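Side-chain contacts in putative N-acetylmuramoyl-L-alanine amidase,autolysin cwp6 (Peptoclostridium difficile, PDB 5J72), which probably hydrolyses the N-acetylmuramoyl-L-alanine amide bond of peptidoglycan and carries three CWB2 modules that anchor it to the cell wall: residues K573-G576 with I577-R580; I161-G164 with E165-A168; T172-P175 with L176-Y180; E52-D55 with S56-V60. One frame throughout, in Å; residues are numbered along the deposited sequence. Where two conformers were deposited one is given.

Overall arrangement
The four contacts follow one another along the chain as contacts 4, 2, 3 and 1, and each holds a short local bend or helix turn. Contacts 2 and 3 belong to the same CWB2 module, with strand 158-163 leading into helix 174-180; their centres lie about 14 Å apart. Contact 4, in the N-terminal domain, has its centre about 22 Å from that of contact 3. The side chains of S178 in contact 3 and S56 in contact 4 are about 12 and 11 Å from a bound calcium ion. Contact 1 stands apart in the amidase domain, its centre about 71 Å from that of contact 4, with the R575 side chain about 13 Å from the bound zinc.

Contact 1. Residues K573-G576 with I577-R580; sequences KNRG and IKTR
K578 folds back along its own strand to reach R575, three residues earlier, and the polar link between the two is a hydrogen bond from K578 NZ to R575 O at 2.8 Å. The ammonium group does not sit on a lone pair of the carbonyl but approaches from above its plane, 45° out of it. A bend at the last torsion of K578 (chi4 69°) turns NZ toward this oxygen. The same fold brings NZ to 3.6 Å from R575 CB, so the ammonium group lies beside the root of the arginine side chain.

Two positive groups thus become neighbours, with R575 NE 4.4 Å from K578 NZ. What gathers them is an anion: both atoms form salt bridges to OE1 of E542, which would be expected to offset their charges. R575 NH1 also donates to the backbone oxygen of N539, which ties down the far end of the guanidinium.

The backbone turns at G576, between the two residues. G576 has a positive phi of 85°, a conformation that calls for glycine because a side chain here would press on R575 O, and its N-H makes a weak bond of 2.7 Å to N574 OD1, in the manner of an Asx turn. Just beyond, the I577 side chain leads away from the turn toward helix 554-569.

Residues 574-578 form an edge strand of the mixed amidase sheet and run parallel to strand 541-544, with backbone bonds to V541, I543 and Y545. Helix 554-569, which connects these two strands in a beta-alpha-beta unit, receives the side chains of N574 on L563 and L567 and of I577 on K556 and A559.

Contact 2. Residues I161-G164 with E165-A168; sequences IVNG and ELAA
N163 catches the backbone of E165 and L166 as the chain leaves its strand. Its OD1 accepts the N-H of E165 at 2.8 Å, with the donor in the plane of the side-chain carbonyl and an N-H...O angle of 149°. A second, weak bond runs to the same oxygen from L166 N at 3.1 Å. L166 N also hydrogen-bonds to N163 O at 3.3 Å, from well above the carbonyl plane. Side-chain and main-chain oxygens of one residue gripping the N-H groups two and three places on make an Asx motif, here where strand 158-163 gives way to the loop before helix 174-180.

The extended first torsion of N163, with CG opposite the backbone N (chi1 179°), aims the amide at these donors. L166 then crosses the amide obliquely, its CD1 3.6 Å from N163 ND2. V162 CG1 touches A167 CA at 4.3 Å.

In the next shell, ND2 donates to S216 O, which fixes the amide's rotation and leaves OD1 facing the turn. R140 NH1 donates to G164 O. Strand 158-163 lies between strands 184-187 and 207-211 of a parallel sheet, with backbone hydrogen bonds from V162 and G164 to A187, while A167 packs against V375 and I378 of helix 375-387.

Contact 3. Residues T172-P175 with L176-Y180; sequences TATP and LASTY
The bond from A177 N to A173 O, 2.9 Å long and almost straight at 177°, sets the i to i+4 pattern with which helix 174-180 gets under way, and S178 N to T174 O (2.9 Å) and T179 N to P175 O (3.0 Å) continue it. P175 has no N-H to give, which costs nothing in a first helical turn, where N-H groups have no acceptor within the helix.

Side-chain hydroxyls add to the same acceptors. T179 OG1 donates to P175 O at 2.8 Å, tilted 21° from the carbonyl plane, so that oxygen is gripped by two donors; a chi1 of -67° sets OG1 beside the threonine's own N, facing back along the helix. In the conformer described, S178 OG likewise reaches T174 O, although a second conformer makes this bond less certain.

The helix is the connection of a beta-alpha-beta unit in the CWB2 module, between parallel strands 158-163 and 184-187. A177 packs on V160 of the first strand and on P382 of helix 375-387, whereas P175 meets I252 of helix 241-253. L176 CD1 lies 3.6 Å above one face of the Y180 ring, offset toward its rim, and Y180 OH is hydrogen-bonded to E251 of that same helix.

Contact 4. Residues E52-D55 with S56-V60; sequences EKTD and SYEGV
A G1 beta bulge, with D55 and S56 both facing N51, closes the loop between strands 42-51 and 56-63, and across it T54 meets S56 and E58. The polar link is a hydrogen bond from T54 OG1 to E58 OE1 at 2.7 Å. The two side chains approach from opposite directions, and the hydroxyl meets the carboxylate oxygen from above its plane, 48° out of it. T54 CG2 lies against the same oxygen at 3.5 Å, so OE1 sits over both branches of the threonine. With OG1 placed between its backbone N and carbonyl carbon (chi1 62°), T54 also brings its OG1 to 3.4 Å from S56 CB.

A second-shell residue steadies the acceptor: N51 ND2 donates to E58 OE2, so the carboxylate is held at each oxygen. At the bulge itself, D55 adopts a left-handed backbone conformation with a phi of 56°. Its carboxylate points elsewhere, OD2 accepting from Y50 OH and OD1 forming a salt bridge with K23 of strand 16-24, while the S56 side chain rests on S21 and K23. Left-handed first residue, two residues opposite one and tight loop together are the hallmarks of the G1 bulge that often ends the turn of a beta hairpin.

Contact 1. Residues K573-G576 with I577-R580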
# COMPACT_ATOMS: atom_id res chain seq x y z
N LYS A 573 -29.79 22.09 -9.75
CA LYS A 573 -31.23 22.14 -9.68
C LYS A 573 -31.79 20.89 -8.99
O LYS A 573 -31.36 19.75 -9.26
CB LYS A 573 -31.83 22.28 -11.08
CG LYS A 573 -33.37 22.25 -11.07
CD LYS A 573 -33.94 22.68 -12.42
CE LYS A 573 -33.31 21.92 -13.56
NZ LYS A 573 -33.78 22.42 -14.88
N ASN A 574 -32.75 21.10 -8.11
CA ASN A 574 -33.38 20.02 -7.40
C ASN A 574 -34.53 19.50 -8.27
O ASN A 574 -35.60 20.12 -8.31
CB ASN A 574 -33.89 20.51 -6.04
CG ASN A 574 -34.70 19.49 -5.30
OD1 ASN A 574 -35.05 18.44 -5.85
ND2 ASN A 574 -35.02 19.70 -4.04
N ARG A 575 -34.32 18.38 -9.00
CA ARG A 575 -35.38 17.85 -9.84
C ARG A 575 -36.32 16.97 -9.06
O ARG A 575 -37.31 16.48 -9.60
CB ARG A 575 -34.77 17.14 -11.06
CG ARG A 575 -33.66 17.99 -11.74
CD ARG A 575 -32.87 17.17 -12.79
NE ARG A 575 -33.78 16.50 -13.72
CZ ARG A 575 -34.07 16.96 -14.93
NH1 ARG A 575 -33.50 18.08 -15.38
NH2 ARG A 575 -34.93 16.31 -15.70
N GLY A 576 -36.04 16.75 -7.78
CA GLY A 576 -36.96 15.99 -6.94
C GLY A 576 -36.76 14.50 -7.02
O GLY A 576 -35.90 14.04 -7.76
N ILE A 577 -37.56 13.75 -6.24
CA ILE A 577 -37.54 12.31 -6.23
C ILE A 577 -38.66 11.91 -7.22
O ILE A 577 -39.69 12.61 -7.28
CB ILE A 577 -37.72 11.79 -4.80
CG1 ILE A 577 -39.01 12.29 -4.15
CG2 ILE A 577 -36.53 12.29 -3.96
CD1 ILE A 577 -39.37 11.49 -2.91
N LYS A 578 -38.49 10.84 -7.99
CA LYS A 578 -39.46 10.48 -9.01
C LYS A 578 -39.80 9.01 -9.07
O LYS A 578 -39.03 8.17 -8.59
CB LYS A 578 -38.87 10.82 -10.34
CG LYS A 578 -38.56 12.25 -10.56
CD LYS A 578 -38.03 12.37 -11.95
CE LYS A 578 -38.17 13.76 -12.50
NZ LYS A 578 -37.28 14.71 -11.81
N THR A 579 -40.99 8.67 -9.61
CA THR A 579 -41.31 7.28 -9.82
C THR A 579 -41.58 7.20 -11.33
O THR A 579 -41.83 8.21 -11.99
CB THR A 579 -42.46 6.74 -9.01
OG1 THR A 579 -43.66 7.42 -9.36
CG2 THR A 579 -42.23 6.86 -7.56
N ARG A 580 -41.49 6.00 -11.89
CA ARG A 580 -41.72 5.80 -13.31
C ARG A 580 -42.19 4.37 -13.47
O ARG A 580 -41.64 3.44 -12.88
CB ARG A 580 -40.46 6.11 -14.08
CG ARG A 580 -40.75 6.26 -15.55
CD ARG A 580 -39.50 6.08 -16.37
NE ARG A 580 -39.86 5.68 -17.74
CZ ARG A 580 -39.09 5.92 -18.79
NH1 ARG A 580 -37.93 6.55 -18.65
NH2 ARG A 580 -39.48 5.51 -20.00

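Contact 2. Residues I161-G164 with E165-A168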
# COMPACT_ATOMS: atom_id res chain seq x y z
N ILE A 161 18.21 6.52 12.21
CA ILE A 161 17.33 6.93 13.31
C ILE A 161 16.55 8.18 12.86
O ILE A 161 17.13 9.07 12.24
CB ILE A 161 18.27 7.34 14.49
CG1 ILE A 161 18.87 6.07 15.19
CG2 ILE A 161 17.43 8.17 15.47
CD1 ILE A 161 17.89 5.45 16.18
N VAL A 162 15.30 8.22 13.16
CA VAL A 162 14.39 9.33 12.82
C VAL A 162 13.67 9.62 14.11
O VAL A 162 13.50 8.74 14.92
CB VAL A 162 13.40 8.80 11.74
CG1 VAL A 162 12.16 9.65 11.69
CG2 VAL A 162 14.14 8.73 10.37
N ASN A 163 13.26 10.86 14.31
CA ASN A 163 12.46 11.22 15.47
C ASN A 163 11.12 10.58 15.32
O ASN A 163 10.45 10.86 14.31
CB ASN A 163 12.30 12.75 15.50
CG ASN A 163 11.45 13.23 16.67
OD1 ASN A 163 10.43 12.62 17.01
ND2 ASN A 163 11.86 14.32 17.36
N GLY A 164 10.68 9.78 16.30
CA GLY A 164 9.43 9.03 16.17
C GLY A 164 8.14 9.82 16.20
O GLY A 164 7.13 9.30 15.74
N GLU A 165 8.14 11.04 16.76
CA GLU A 165 6.90 11.84 16.81
C GLU A 165 6.95 12.88 15.70
O GLU A 165 5.98 13.58 15.51
CB GLU A 165 6.69 12.49 18.21
CG GLU A 165 6.91 11.52 19.38
CD GLU A 165 5.83 10.43 19.52
OE1 GLU A 165 4.84 10.46 18.75
OE2 GLU A 165 5.97 9.54 20.41
N LEU A 166 8.07 13.02 14.98
CA LEU A 166 8.15 13.90 13.83
C LEU A 166 8.42 12.98 12.66
O LEU A 166 9.26 13.30 11.79
CB LEU A 166 9.29 14.93 13.76
CG LEU A 166 9.40 15.98 14.84
CD1 LEU A 166 10.84 16.47 14.71
CD2 LEU A 166 8.39 17.14 14.63
N ALA A 167 7.75 11.86 12.61
CA ALA A 167 8.05 10.90 11.56
C ALA A 167 7.95 11.47 10.13
O ALA A 167 8.67 11.00 9.26
CB ALA A 167 7.14 9.70 11.72
N ALA A 168 7.08 12.50 9.88
CA ALA A 168 6.93 13.05 8.52
C ALA A 168 8.26 13.48 7.99
O ALA A 168 8.43 13.59 6.77
CB ALA A 168 5.97 14.22 8.52

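Contact 3. Residues T172-P175 with L176-Y180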
# COMPACT_ATOMS: atom_id res chain seq x y z
N THR A 172 11.58 10.39 3.57
CA THR A 172 12.39 10.08 2.38
C THR A 172 13.61 9.20 2.83
O THR A 172 14.50 8.91 2.01
CB THR A 172 12.92 11.37 1.71
OG1 THR A 172 13.58 12.12 2.71
CG2 THR A 172 11.73 12.19 1.10
N ALA A 173 13.61 8.76 4.08
CA ALA A 173 14.70 7.93 4.65
C ALA A 173 14.67 6.50 4.14
O ALA A 173 15.73 5.91 4.12
CB ALA A 173 14.57 7.88 6.16
N THR A 174 13.49 5.93 3.69
CA THR A 174 13.52 4.51 3.28
C THR A 174 14.46 4.18 2.19
O THR A 174 15.14 3.18 2.31
CB THR A 174 12.05 3.98 2.97
OG1 THR A 174 11.39 3.94 4.23
CG2 THR A 174 12.05 2.63 2.35
N PRO A 175 14.56 4.96 1.08
CA PRO A 175 15.51 4.58 0.03
C PRO A 175 17.00 4.57 0.50
O PRO A 175 17.82 3.83 -0.02
CB PRO A 175 15.24 5.63 -1.08
CG PRO A 175 13.81 6.00 -0.86
CD PRO A 175 13.68 6.07 0.65
N LEU A 176 17.31 5.45 1.46
CA LEU A 176 18.69 5.45 1.99
C LEU A 176 18.89 4.25 2.93
O LEU A 176 19.91 3.59 2.86
CB LEU A 176 18.91 6.73 2.77
CG LEU A 176 20.37 6.84 3.37
CD1 LEU A 176 21.41 6.73 2.23
CD2 LEU A 176 20.51 8.23 4.03
N ALA A 177 17.92 4.01 3.86
CA ALA A 177 18.04 2.82 4.70
C ALA A 177 18.16 1.57 3.84
O ALA A 177 18.94 0.67 4.19
CB ALA A 177 16.81 2.68 5.62
N SER A 178 17.45 1.52 2.70
CA SER A 178 17.52 0.37 1.82
C SER A 178 18.88 0.30 1.14
O SER A 178 19.41 -0.80 0.92
CB SER A 178 16.44 0.42 0.74
OG SER A 178 15.17 0.71 1.35
N THR A 179 19.45 1.46 0.78
CA THR A 179 20.77 1.44 0.16
C THR A 179 21.81 0.91 1.17
O THR A 179 22.74 0.19 0.77
CB THR A 179 21.15 2.90 -0.25
OG1 THR A 179 20.22 3.28 -1.30
CG2 THR A 179 22.57 2.99 -0.77
N TYR A 180 21.66 1.27 2.46
CA TYR A 180 22.55 0.74 3.49
C TYR A 180 22.17 -0.70 3.92
O TYR A 180 22.95 -1.37 4.60
CB TYR A 180 22.38 1.53 4.79
CG TYR A 180 22.78 2.99 4.79
CD1 TYR A 180 23.82 3.45 3.99
CD2 TYR A 180 22.14 3.89 5.62
CE1 TYR A 180 24.22 4.79 4.03
CE2 TYR A 180 22.53 5.23 5.67
CZ TYR A 180 23.57 5.66 4.88
OH TYR A 180 23.92 6.97 5.01

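Contact 4. Residues E52-D55 with S56-V60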
# COMPACT_ATOMS: atom_id res chain seq x y z
N GLU A 52 32.44 -11.51 -8.71
CA GLU A 52 33.62 -10.65 -8.52
C GLU A 52 33.24 -9.22 -8.36
O GLU A 52 33.92 -8.51 -7.63
CB GLU A 52 34.63 -10.83 -9.65
CG GLU A 52 35.31 -12.17 -9.44
CD GLU A 52 36.78 -12.17 -9.76
OE1 GLU A 52 37.12 -12.06 -10.97
OE2 GLU A 52 37.59 -12.29 -8.81
N LYS A 53 32.17 -8.77 -8.97
CA LYS A 53 31.81 -7.37 -8.76
C LYS A 53 31.66 -7.11 -7.26
O LYS A 53 32.19 -6.14 -6.75
CB LYS A 53 30.46 -7.06 -9.45
CG LYS A 53 29.97 -5.63 -9.26
CD LYS A 53 28.65 -5.36 -10.06
CE LYS A 53 28.77 -4.14 -10.99
NZ LYS A 53 27.44 -3.48 -11.21
N THR A 54 30.95 -8.00 -6.54
CA THR A 54 30.72 -7.76 -5.12
C THR A 54 31.62 -8.57 -4.19
O THR A 54 31.49 -8.40 -2.99
CB THR A 54 29.24 -8.08 -4.80
OG1 THR A 54 29.03 -9.49 -5.09
CG2 THR A 54 28.24 -7.26 -5.65
N ASP A 55 32.50 -9.46 -4.71
CA ASP A 55 33.33 -10.28 -3.82
C ASP A 55 32.40 -11.10 -2.82
O ASP A 55 32.70 -11.22 -1.63
CB ASP A 55 34.29 -9.37 -3.02
CG ASP A 55 35.19 -10.17 -2.10
OD1 ASP A 55 35.39 -9.73 -0.94
OD2 ASP A 55 35.67 -11.24 -2.52
N SER A 56 31.30 -11.61 -3.32
CA SER A 56 30.28 -12.32 -2.50
C SER A 56 29.76 -13.55 -3.26
O SER A 56 29.84 -13.58 -4.47
CB SER A 56 29.07 -11.41 -2.31
OG SER A 56 29.17 -10.80 -1.04
N TYR A 57 29.22 -14.54 -2.54
CA TYR A 57 28.62 -15.70 -3.20
C TYR A 57 27.10 -15.36 -3.20
O TYR A 57 26.53 -15.08 -2.12
CB TYR A 57 28.97 -16.96 -2.40
CG TYR A 57 30.44 -17.32 -2.58
CD1 TYR A 57 31.42 -16.76 -1.75
CD2 TYR A 57 30.84 -18.18 -3.58
CE1 TYR A 57 32.77 -17.07 -1.93
CE2 TYR A 57 32.18 -18.49 -3.77
CZ TYR A 57 33.14 -17.93 -2.94
OH TYR A 57 34.46 -18.22 -3.19
N GLU A 58 26.46 -15.37 -4.36
CA GLU A 58 25.08 -14.94 -4.46
C GLU A 58 24.23 -15.98 -5.16
O GLU A 58 24.70 -16.64 -6.10
CB GLU A 58 25.00 -13.64 -5.33
CG GLU A 58 25.76 -12.46 -4.71
CD GLU A 58 25.83 -11.25 -5.67
OE1 GLU A 58 26.38 -10.20 -5.26
OE2 GLU A 58 25.36 -11.35 -6.82
N GLY A 59 22.99 -16.12 -4.74
CA GLY A 59 22.12 -17.07 -5.43
C GLY A 59 20.77 -16.96 -4.80
O GLY A 59 20.45 -16.02 -4.02
N VAL A 60 19.93 -17.97 -5.10
CA VAL A 60 18.56 -17.94 -4.62
C VAL A 60 18.19 -19.23 -3.87
O VAL A 60 18.54 -20.28 -4.38
CB VAL A 60 17.67 -17.81 -5.88
CG1 VAL A 60 16.17 -17.92 -5.48
CG2 VAL A 60 17.96 -16.44 -6.62